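Local structure of host-nuclease inhibitor protein Gam, putative (Desulfovibrio vulgaris, 2P2U) at residues T70-N75 with G91-R96; A23-I28 with F157-N162. The protein probably binds double-stranded DNA in the manner of the bacteriophage Mu Gam protein, though its own role has not been established. All coordinates share one frame; numbering follows the deposited sequence.

Contact 1 of 2, residues T70-N75 with G91-R96; sequences TFATLN and GTIGFR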
loop_
_atom_site.group_PDB
_atom_site.type_symbol
_atom_site.label_atom_id
_atom_site.label_comp_id
_atom_site.label_asym_id
_atom_site.label_seq_id
_atom_site.Cartn_x
_atom_site.Cartn_y
_atom_site.Cartn_z
ATOM N N THR A 70 -25.563 22.382 -12.958
ATOM C CA THR A 70 -26.738 23.184 -12.686
ATOM C C THR A 70 -27.601 23.307 -13.928
ATOM O O THR A 70 -28.782 22.992 -13.859
ATOM C CB THR A 70 -26.457 24.549 -12.007
ATOM O OG1 THR A 70 -25.435 25.264 -12.708
ATOM C CG2 THR A 70 -26.065 24.364 -10.497
ATOM N N PHE A 71 -27.014 23.664 -15.073
ATOM C CA PHE A 71 -27.774 23.708 -16.351
ATOM C C PHE A 71 -28.575 22.449 -16.598
ATOM O O PHE A 71 -29.748 22.556 -16.897
ATOM C CB PHE A 71 -26.861 24.000 -17.557
ATOM C CG PHE A 71 -27.475 23.647 -18.910
ATOM C CD1 PHE A 71 -28.344 24.504 -19.548
ATOM C CD2 PHE A 71 -27.175 22.456 -19.541
ATOM C CE1 PHE A 71 -28.884 24.180 -20.764
ATOM C CE2 PHE A 71 -27.720 22.141 -20.768
ATOM C CZ PHE A 71 -28.569 23.002 -21.362
ATOM N N ALA A 72 -27.951 21.272 -16.505
ATOM C CA ALA A 72 -28.671 20.008 -16.739
ATOM C C ALA A 72 -29.731 19.692 -15.687
ATOM O O ALA A 72 -30.756 19.113 -16.047
ATOM C CB ALA A 72 -27.732 18.835 -16.890
ATOM N N THR A 73 -29.502 20.057 -14.417
ATOM C CA THR A 73 -30.587 19.956 -13.405
ATOM C C THR A 73 -31.728 21.012 -13.616
ATOM O O THR A 73 -32.822 20.649 -14.103
ATOM C CB THR A 73 -30.135 19.837 -11.874
ATOM O OG1 THR A 73 -30.160 21.120 -11.256
ATOM C CG2 THR A 73 -28.750 19.206 -11.675
ATOM N N LEU A 74 -31.499 22.290 -13.287
ATOM C CA LEU A 74 -32.459 23.352 -13.660
ATOM C C LEU A 74 -33.307 23.071 -14.920
ATOM O O LEU A 74 -34.423 23.522 -14.976
ATOM C CB LEU A 74 -31.798 24.739 -13.809
ATOM C CG LEU A 74 -31.313 25.636 -12.630
ATOM C CD1 LEU A 74 -30.973 27.073 -13.147
ATOM C CD2 LEU A 74 -32.238 25.724 -11.360
ATOM N N ASN A 75 -32.791 22.336 -15.907
ATOM C CA ASN A 75 -33.498 22.058 -17.169
ATOM C C ASN A 75 -33.910 20.582 -17.328
ATOM O O ASN A 75 -34.141 20.089 -18.437
ATOM C CB ASN A 75 -32.615 22.473 -18.363
ATOM C CG ASN A 75 -32.824 23.923 -18.788
ATOM O OD1 ASN A 75 -33.618 24.200 -19.693
ATOM N ND2 ASN A 75 -32.112 24.850 -18.151
ATOM N N GLY A 91 -19.110 14.302 -26.106
ATOM C CA GLY A 91 -19.386 13.231 -25.190
ATOM C C GLY A 91 -20.775 13.381 -24.656
ATOM O O GLY A 91 -21.460 14.321 -25.014
ATOM N N THR A 92 -21.181 12.450 -23.798
ATOM C CA THR A 92 -22.542 12.406 -23.297
ATOM C C THR A 92 -22.701 13.086 -21.942
ATOM O O THR A 92 -21.776 13.103 -21.135
ATOM C CB THR A 92 -22.997 10.977 -23.215
ATOM O OG1 THR A 92 -22.994 10.425 -24.535
ATOM C CG2 THR A 92 -24.378 10.918 -22.648
ATOM N N ILE A 93 -23.853 13.693 -21.709
ATOM C CA ILE A 93 -24.192 14.084 -20.364
ATOM C C ILE A 93 -25.457 13.371 -19.969
ATOM O O ILE A 93 -25.947 12.530 -20.728
ATOM C CB ILE A 93 -24.383 15.560 -20.175
ATOM C CG1 ILE A 93 -25.550 16.044 -21.033
ATOM C CG2 ILE A 93 -23.128 16.271 -20.458
ATOM C CD1 ILE A 93 -26.149 17.354 -20.541
ATOM N N GLY A 94 -25.969 13.715 -18.785
ATOM C CA GLY A 94 -27.095 12.987 -18.179
ATOM C C GLY A 94 -27.073 12.572 -16.692
ATOM O O GLY A 94 -26.263 13.068 -15.864
ATOM N N PHE A 95 -27.989 11.642 -16.388
ATOM C CA PHE A 95 -28.283 11.199 -15.012
ATOM C C PHE A 95 -28.284 9.686 -14.863
ATOM O O PHE A 95 -28.942 8.997 -15.648
ATOM C CB PHE A 95 -29.619 11.732 -14.601
ATOM C CG PHE A 95 -29.604 13.180 -14.281
ATOM C CD1 PHE A 95 -29.177 13.628 -13.022
ATOM C CD2 PHE A 95 -30.028 14.108 -15.212
ATOM C CE1 PHE A 95 -29.197 15.011 -12.702
ATOM C CE2 PHE A 95 -30.046 15.479 -14.908
ATOM C CZ PHE A 95 -29.636 15.936 -13.665
ATOM N N ARG A 96 -27.516 9.166 -13.902
ATOM C CA ARG A 96 -27.470 7.716 -13.723
ATOM C C ARG A 96 -27.884 7.314 -12.323
ATOM O O ARG A 96 -27.715 8.097 -11.378
ATOM C CB ARG A 96 -26.090 7.157 -14.061
ATOM C CG ARG A 96 -26.184 5.695 -14.594
ATOM C CD ARG A 96 -24.794 5.032 -14.925
ATOM N NE ARG A 96 -23.620 5.718 -14.336
ATOM C CZ ARG A 96 -22.622 6.251 -15.055
ATOM N NH1 ARG A 96 -22.659 6.172 -16.392
ATOM N NH2 ARG A 96 -21.588 6.845 -14.446
#
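Phe95 meets Ala72 and Thr73 because its CG lies anti to its own carbonyl carbon (chi1 -75°), which carries the ring across to helix 15-74. The ring presents its edge. Thr73 CG2 lies 3.9 Å from Phe95 CZ, close to the ring plane, and the two side chains cross at roughly a right angle. The same edge meets the helix backbone a second time, with Phe95 CE2 3.9 Å from the carbonyl oxygen Ala72 O. Elsewhere in the subunit the ring also packs edge-to-face with Phe80 and forms a cation-pi pair with Lys76.

Two residues earlier, in the loop that interrupts strand 91-103, Ile93 also points at the helix. Its CD1 reaches Ala72 CB at 4.2 Å, a purely apolar pair between the two segments. The methyl of Ala72 is directed at the strand, and the backbones come nearest at Ala72 and Gly94, whose CA atoms are 7.3 Å apart. Both Ala72 and Ile93 also pack on Phe80 and on Phe157 of the second subunit, so the joint between helix and strand is lined from two chains. Residues Gly91, Thr92, Phe95 and Arg96 pair antiparallel with a strand of that subunit.

No hydrogen bond links the two segments, and they bury 169 Å² in all. The chemistry is therefore that of apolar contact plus one ring edge beside a carbonyl oxygen, where any attraction between the ring hydrogens and Ala72 O can only be weak at this distance.

Contact 2 of 2, residues A23-I28 with F157-N162; sequences AEIATI and FYIEIN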
loop_
_atom_site.group_PDB
_atom_site.type_symbol
_atom_site.label_atom_id
_atom_site.label_comp_id
_atom_site.label_asym_id
_atom_site.label_seq_id
_atom_site.Cartn_x
_atom_site.Cartn_y
_atom_site.Cartn_z
ATOM N N ALA A 23 35.753 0.748 5.420
ATOM C CA ALA A 23 35.906 2.192 5.166
ATOM C C ALA A 23 35.273 2.432 3.786
ATOM O O ALA A 23 34.477 3.377 3.610
ATOM C CB ALA A 23 37.317 2.587 5.181
ATOM N N GLU A 24 35.615 1.540 2.847
ATOM C CA GLU A 24 34.978 1.446 1.522
ATOM C C GLU A 24 33.437 1.278 1.579
ATOM O O GLU A 24 32.690 2.140 1.100
ATOM C CB GLU A 24 35.593 0.304 0.730
ATOM C CG GLU A 24 35.093 0.212 -0.686
ATOM C CD GLU A 24 36.059 -0.628 -1.496
ATOM O OE1 GLU A 24 37.201 -0.732 -1.006
ATOM O OE2 GLU A 24 35.717 -1.184 -2.573
ATOM N N ILE A 25 32.983 0.189 2.190
ATOM C CA ILE A 25 31.567 0.026 2.475
ATOM C C ILE A 25 31.003 1.373 2.928
ATOM O O ILE A 25 30.103 1.878 2.279
ATOM C CB ILE A 25 31.278 -1.117 3.516
ATOM C CG1 ILE A 25 31.319 -2.504 2.849
ATOM C CG2 ILE A 25 30.004 -0.884 4.253
ATOM C CD1 ILE A 25 31.802 -3.640 3.753
ATOM N N ALA A 26 31.551 1.983 3.984
ATOM C CA ALA A 26 30.956 3.194 4.541
ATOM C C ALA A 26 31.079 4.346 3.581
ATOM O O ALA A 26 30.433 5.368 3.790
ATOM C CB ALA A 26 31.546 3.558 5.884
ATOM N N THR A 27 31.890 4.182 2.527
ATOM C CA THR A 27 31.992 5.187 1.438
ATOM C C THR A 27 30.836 5.077 0.368
ATOM O O THR A 27 30.233 6.097 -0.029
ATOM C CB THR A 27 33.420 5.164 0.851
ATOM O OG1 THR A 27 34.224 5.995 1.678
ATOM C CG2 THR A 27 33.511 5.663 -0.615
ATOM N N ILE A 28 30.583 3.830 -0.065
ATOM C CA ILE A 28 29.406 3.397 -0.794
ATOM C C ILE A 28 28.095 3.813 -0.124
ATOM O O ILE A 28 27.253 4.393 -0.782
ATOM C CB ILE A 28 29.363 1.852 -0.966
ATOM C CG1 ILE A 28 30.724 1.283 -1.331
ATOM C CG2 ILE A 28 28.334 1.452 -2.032
ATOM C CD1 ILE A 28 31.277 1.758 -2.670
ATOM N N PHE A 157 25.872 -12.821 11.361
ATOM C CA PHE A 157 26.953 -11.830 11.164
ATOM C C PHE A 157 26.432 -10.440 10.955
ATOM O O PHE A 157 25.586 -10.223 10.098
ATOM C CB PHE A 157 27.842 -12.166 9.958
ATOM C CG PHE A 157 29.050 -11.238 9.788
ATOM C CD1 PHE A 157 29.726 -10.697 10.903
ATOM C CD2 PHE A 157 29.539 -10.936 8.527
ATOM C CE1 PHE A 157 30.848 -9.853 10.757
ATOM C CE2 PHE A 157 30.656 -10.105 8.387
ATOM C CZ PHE A 157 31.310 -9.581 9.509
ATOM N N TYR A 158 26.960 -9.479 11.701
ATOM C CA TYR A 158 26.577 -8.119 11.411
ATOM C C TYR A 158 27.757 -7.158 11.311
ATOM O O TYR A 158 28.601 -7.086 12.229
ATOM C CB TYR A 158 25.581 -7.645 12.445
ATOM C CG TYR A 158 26.173 -7.290 13.779
ATOM C CD1 TYR A 158 26.411 -5.951 14.105
ATOM C CD2 TYR A 158 26.498 -8.273 14.703
ATOM C CE1 TYR A 158 26.940 -5.580 15.339
ATOM C CE2 TYR A 158 27.031 -7.928 15.942
ATOM C CZ TYR A 158 27.247 -6.556 16.260
ATOM O OH TYR A 158 27.763 -6.162 17.485
ATOM N N ILE A 159 27.808 -6.453 10.177
ATOM C CA ILE A 159 28.657 -5.274 9.984
ATOM C C ILE A 159 27.745 -4.129 10.240
ATOM O O ILE A 159 26.706 -4.016 9.584
ATOM C CB ILE A 159 29.050 -5.083 8.530
ATOM C CG1 ILE A 159 29.979 -6.208 8.035
ATOM C CG2 ILE A 159 29.625 -3.699 8.370
ATOM C CD1 ILE A 159 29.992 -6.398 6.536
ATOM N N GLU A 160 28.113 -3.257 11.154
ATOM C CA GLU A 160 27.214 -2.169 11.491
ATOM C C GLU A 160 27.842 -0.742 11.532
ATOM O O GLU A 160 28.058 -0.181 12.624
ATOM C CB GLU A 160 26.528 -2.539 12.774
ATOM C CG GLU A 160 25.787 -1.445 13.420
ATOM C CD GLU A 160 25.722 -1.658 14.921
ATOM O OE1 GLU A 160 25.450 -2.837 15.382
ATOM O OE2 GLU A 160 25.957 -0.628 15.627
ATOM N N ILE A 161 28.100 -0.168 10.348
ATOM C CA ILE A 161 28.612 1.209 10.134
ATOM C C ILE A 161 28.051 2.328 11.019
ATOM O O ILE A 161 26.898 2.281 11.408
ATOM C CB ILE A 161 28.362 1.611 8.723
ATOM C CG1 ILE A 161 28.897 0.526 7.797
ATOM C CG2 ILE A 161 28.969 2.955 8.450
ATOM C CD1 ILE A 161 28.596 0.774 6.361
ATOM N N ASN A 162 28.869 3.342 11.315
ATOM C CA ASN A 162 28.559 4.326 12.377
ATOM C C ASN A 162 27.585 5.389 11.929
ATOM O O ASN A 162 27.577 5.729 10.749
ATOM C CB ASN A 162 29.836 5.009 12.877
ATOM C CG ASN A 162 30.704 4.094 13.744
ATOM O OD1 ASN A 162 30.389 3.860 14.915
ATOM N ND2 ASN A 162 31.818 3.608 13.188
#
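Glu24 O accepts two backbone donors, Ile28 N at 2.9 Å and Thr27 N at 2.6 Å, and this shared acceptor lies in the turn of helix 15-74 whose Ile25 and Ala26 face Ile159 and Ile161. This is helix-on-strand packing: the broken last part of strand 149-161, near the end of the modelled chain, lies against the long helix. The helix is kinked here, since the N atoms of Ala23 and Ala26 lack a bond to the preceding turn.

Ile25 and Ala26 direct their side chains across the gap, and from the other side Ile159, in the loop, and Ile161, in strand 160-161, both point at the helix. The backbones approach most closely at Ala26 and Ile161, with CA atoms 6.4 Å apart. Ile161 has the largest share of the 166 Å² buried between the segments. With its CG1 beside the backbone N (chi1 -51°), CG2 is anti to that N and meets the methyl of Ala26, while the CG1 branch extends toward Ile25. The modelled spacing of the Ile25 and Ile161 side chains is doubtful, and their packing is best taken only as a general neighbourhood.

No hydrogen bond crosses between the segments, so apolar side chains make the join. The second subunit borders it: Phe157, Glu160 and Ile161 pair antiparallel with one of its strands, and Glu24 OE2 forms a salt bridge with Arg60 of that subunit. Within the chain, Ile159 also packs on Leu22 and Ile161 on Asp29. Farther out along the helix side chains, Ile25 CD1 meets Ile159 CD1 at 4.3 Å, whereas Ala26 CB lies 3.7 Å from Ile161 CG2.

Overall arrangement
Contacts 1 and 2 lie on opposite sides of the chain's centre, their own centres 65 Å apart and their nearest atoms about 51 Å apart. Helix 15-74 spans the distance, giving residues 23-28 to contact 2 and residues 70-75 to contact 1. Along the sequence, contact 1 is nested within the loop that contact 2 closes. Strand 91-103 leaves from near one end of the helix, and strand 149-161 returns near its other end. Both contacts touch the second subunit, and in each the strand segment pairs antiparallel with a strand of that chain. The chain thus forms a wide loop with two helix-strand junctions, both bordered by the second subunit, consistent with the dimer shaping them.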